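Local atomic coordinates of dihydrofolate reductase (Moritella profunda, PDB entry 3IA4), a protein that probably catalyses the NADPH-dependent reduction of 7,8-dihydrofolate to tetrahydrofolate, a key step of folate metabolism. Residues H116-T121 with N152-L157. Sequence-based numbering, arbitrary orientation.
Sequences HIELTT and NYRFSL
H116 and R154 form an antiparallel hydrogen-bonded pair: H116 N donates to R154 O at 2.8 Å, and R154 N returns a bond to H116 O. I117 and Y153 follow as the non-hydrogen-bonded pair, where Y153 CA lies 3.2 Å from H116 O in a CA-H...O contact. One more backbone bond follows, from E118 N to N152 O (2.9 Å, 179°), and E118 then centres an inverse gamma turn that leads the chain off. A water joins E118 O to N152 N. On the face that carries H116 and R154, H116 CB sits 3.5 Å above the centre of one guanidinium face; the imidazole plane is turned only 12° from it, with H116 CG 3.7 Å from R154 NH1. R154 gets there with CG wedged between its backbone N and carbonyl carbon (chi1 69°) and an extended chain beyond. With an alanine in place of H116, CB would stay against the guanidinium, but NH1 would probably lose its contact with the ring, and S156 OG, a hydroxyl also bonded to E137, its water link to H116 NE2. A third water, in the guanidinium plane, bridges R154 NH2 to E118 OE2. The carboxylate of E118 packs on N152 CB and takes a weak bond from N152 ND2 (3.4 Å), while N152 OD1 is held by A145 N. On the buried face, I117 CG1 meets Y153 CB at 4.0 Å; the phenol ring runs on to Y143, and I117 lies near A8 of the cofactor site. This is the antiparallel part of the mixed dihydrofolate reductase sheet, where strand 153-160 lies between 111-117 and the outermost strand 135-143.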
ATOM      1  N   HIS A 116       9.768   3.323   5.788  1.00  9.78           N
ATOM      2  CA  HIS A 116      10.084   2.738   7.077  1.00  8.87           C
ATOM      3  C   HIS A 116       9.989   3.819   8.106  1.00 11.62           C
ATOM      4  O   HIS A 116      10.678   4.848   7.989  1.00 11.75           O
ATOM      5  CB  HIS A 116      11.515   2.206   7.028  1.00 11.89           C
ATOM      6  CG  HIS A 116      11.710   1.174   5.976  1.00 10.53           C
ATOM      7  ND1 HIS A 116      11.438  -0.164   6.201  1.00 14.91           N
ATOM      8  CD2 HIS A 116      12.178   1.264   4.710  1.00 12.94           C
ATOM      9  CE1 HIS A 116      11.724  -0.853   5.103  1.00 14.30           C
ATOM     10  NE2 HIS A 116      12.159  -0.009   4.184  1.00 15.72           N
ATOM     11  N   ILE A 117       9.146   3.571   9.124  1.00 10.29           N
ATOM     12  CA  ILE A 117       9.013   4.494  10.274  1.00 10.15           C
ATOM     13  C   ILE A 117       9.799   4.030  11.498  1.00 13.70           C
ATOM     14  O   ILE A 117       9.726   2.855  11.883  1.00 10.76           O
ATOM     15  CB  ILE A 117       7.508   4.586  10.637  1.00  8.33           C
ATOM     16  CG1 ILE A 117       6.719   4.960   9.385  1.00 10.68           C
ATOM     17  CG2 ILE A 117       7.298   5.571  11.833  1.00 10.57           C
ATOM     18  CD1 ILE A 117       5.164   4.859   9.588  1.00 11.92           C
ATOM     19  N   GLU A 118      10.570   4.930  12.125  1.00 12.35           N
ATOM     20  CA  GLU A 118      11.363   4.519  13.271  1.00 12.67           C
ATOM     21  C   GLU A 118      10.489   4.514  14.511  1.00 15.64           C
ATOM     22  O   GLU A 118      10.484   5.488  15.296  1.00 16.14           O
ATOM     23  CB  GLU A 118      12.559   5.448  13.464  1.00 17.05           C
ATOM     24  CG  GLU A 118      13.543   5.383  12.321  1.00 20.43           C
ATOM     25  CD  GLU A 118      14.814   6.217  12.591  1.00 26.06           C
ATOM     26  OE1 GLU A 118      15.098   6.535  13.786  1.00 30.13           O
ATOM     27  OE2 GLU A 118      15.501   6.536  11.596  1.00 29.00           O
ATOM     28  N   LEU A 119       9.714   3.437  14.684  1.00 13.09           N
ATOM     29  CA  LEU A 119       8.773   3.349  15.783  1.00 12.14           C
ATOM     30  C   LEU A 119       8.564   1.870  16.092  1.00 12.72           C
ATOM     31  O   LEU A 119       8.405   1.088  15.163  1.00 12.00           O
ATOM     32  CB  LEU A 119       7.444   3.965  15.330  1.00 12.46           C
ATOM     33  CG  LEU A 119       6.266   3.742  16.271  1.00 16.69           C
ATOM     34  CD1 LEU A 119       6.368   4.505  17.571  1.00 16.07           C
ATOM     35  CD2 LEU A 119       5.089   4.244  15.482  1.00 15.43           C
ATOM     36  N   THR A 120       8.623   1.487  17.379  1.00 12.45           N
ATOM     37  CA  THR A 120       8.184   0.137  17.775  1.00 15.24           C
ATOM     38  C   THR A 120       6.750   0.280  18.347  1.00 14.00           C
ATOM     39  O   THR A 120       6.507   0.989  19.346  1.00 15.13           O
ATOM     40  CB  THR A 120       9.089  -0.451  18.820  1.00 19.96           C
ATOM     41  OG1 THR A 120      10.393  -0.618  18.246  1.00 21.05           O
ATOM     42  CG2 THR A 120       8.543  -1.818  19.296  1.00 21.77           C
ATOM     43  N   THR A 121       5.819  -0.355  17.687  1.00 10.59           N
ATOM     44  CA  THR A 121       4.422  -0.246  18.105  1.00 14.20           C
ATOM     45  C   THR A 121       3.815  -1.643  18.010  1.00 16.07           C
ATOM     46  O   THR A 121       4.307  -2.483  17.246  1.00 17.06           O
ATOM     47  CB  THR A 121       3.677   0.829  17.244  1.00 16.58           C
ATOM     48  OG1 THR A 121       2.409   1.153  17.838  1.00 22.04           O
ATOM     49  CG2 THR A 121       3.472   0.392  15.851  1.00 19.46           C
ATOM     50  N   ASN A 152      10.912   9.829  12.926  1.00 11.00           N
ATOM     51  CA  ASN A 152      11.683   9.803  11.715  1.00 14.49           C
ATOM     52  C   ASN A 152      11.107   8.737  10.774  1.00 13.52           C
ATOM     53  O   ASN A 152      10.696   7.681  11.227  1.00 15.55           O
ATOM     54  CB  ASN A 152      13.099   9.370  12.040  1.00 15.12           C
ATOM     55  CG  ASN A 152      13.843  10.375  12.917  1.00 22.48           C
ATOM     56  OD1 ASN A 152      13.606  11.543  12.817  1.00 19.22           O
ATOM     57  ND2 ASN A 152      14.746   9.899  13.775  1.00 25.83           N
ATOM     58  N   TYR A 153      11.127   9.020   9.491  1.00 12.14           N
ATOM     59  CA  TYR A 153      10.752   7.976   8.497  1.00 10.44           C
ATOM     60  C   TYR A 153      11.529   8.154   7.235  1.00 14.94           C
ATOM     61  O   TYR A 153      12.212   9.175   7.058  1.00 15.33           O
ATOM     62  CB  TYR A 153       9.233   7.901   8.277  1.00 11.47           C
ATOM     63  CG  TYR A 153       8.623   9.161   7.660  1.00 15.45           C
ATOM     64  CD1 TYR A 153       8.327  10.266   8.443  1.00 16.88           C
ATOM     65  CD2 TYR A 153       8.381   9.223   6.300  1.00 16.92           C
ATOM     66  CE1 TYR A 153       7.777  11.446   7.849  1.00 22.89           C
ATOM     67  CE2 TYR A 153       7.811  10.368   5.704  1.00 18.90           C
ATOM     68  CZ  TYR A 153       7.518  11.459   6.490  1.00 22.51           C
ATOM     69  OH  TYR A 153       6.968  12.591   5.885  1.00 28.70           O
ATOM     70  N   ARG A 154      11.511   7.140   6.377  1.00 11.31           N
ATOM     71  CA  ARG A 154      12.312   7.263   5.164  1.00 11.87           C
ATOM     72  C   ARG A 154      11.607   6.444   4.095  1.00 14.37           C
ATOM     73  O   ARG A 154      10.830   5.533   4.389  1.00 13.35           O
ATOM     74  CB  ARG A 154      13.771   6.792   5.357  1.00 12.33           C
ATOM     75  CG  ARG A 154      13.845   5.313   5.549  1.00 14.91           C
ATOM     76  CD  ARG A 154      15.272   4.870   5.957  1.00 19.96           C
ATOM     77  NE  ARG A 154      15.275   3.430   6.263  1.00 20.40           N
ATOM     78  CZ  ARG A 154      14.985   2.924   7.462  1.00 20.24           C
ATOM     79  NH1 ARG A 154      14.998   1.596   7.647  1.00 19.71           N
ATOM     80  NH2 ARG A 154      14.646   3.734   8.487  1.00 21.46           N
ATOM     81  N   PHE A 155      11.842   6.836   2.861  1.00 13.94           N
ATOM     82  CA  PHE A 155      11.310   6.114   1.691  1.00 12.47           C
ATOM     83  C   PHE A 155      12.370   5.295   0.971  1.00 14.17           C
ATOM     84  O   PHE A 155      13.491   5.746   0.784  1.00 13.43           O
ATOM     85  CB  PHE A 155      10.767   7.162   0.740  1.00 14.92           C
ATOM     86  CG  PHE A 155      10.246   6.574  -0.512  1.00 15.51           C
ATOM     87  CD1 PHE A 155       9.125   5.735  -0.455  1.00 17.12           C
ATOM     88  CD2 PHE A 155      10.904   6.753  -1.732  1.00 17.26           C
ATOM     89  CE1 PHE A 155       8.643   5.114  -1.601  1.00 16.01           C
ATOM     90  CE2 PHE A 155      10.408   6.133  -2.910  1.00 19.33           C
ATOM     91  CZ  PHE A 155       9.294   5.311  -2.830  1.00 17.10           C
ATOM     92  N   SER A 156      12.016   4.076   0.543  1.00 11.42           N
ATOM     93  CA  SER A 156      12.938   3.244  -0.205  1.00 14.26           C
ATOM     94  C   SER A 156      12.137   2.571  -1.308  1.00 14.41           C
ATOM     95  O   SER A 156      11.182   1.835  -1.009  1.00 14.32           O
ATOM     96  CB  SER A 156      13.525   2.194   0.769  1.00 18.36           C
ATOM     97  OG  SER A 156      14.296   1.210   0.132  1.00 19.50           O
ATOM     98  N   LEU A 157      12.524   2.792  -2.565  1.00 11.35           N
ATOM     99  CA  LEU A 157      11.885   2.114  -3.651  1.00 13.14           C
ATOM    100  C   LEU A 157      12.757   0.945  -4.086  1.00 12.62           C
ATOM    101  O   LEU A 157      13.912   1.121  -4.509  1.00 12.45           O
ATOM    102  CB  LEU A 157      11.542   3.140  -4.750  1.00 14.15           C
ATOM    103  CG  LEU A 157      10.939   2.657  -6.060  1.00 19.64           C
ATOM    104  CD1 LEU A 157       9.978   1.585  -5.945  1.00 20.69           C
ATOM    105  CD2 LEU A 157      10.329   3.867  -6.831  1.00 23.50           C
TER
HETATM  106  O   HOH W   1      13.713  -1.025   1.879  1.00 21.78           O
HETATM  107  O   HOH W   2      14.493   6.662   9.126  1.00 21.67           O
HETATM  108  O   HOH W   3      11.570   8.224  15.222  1.00 22.16           O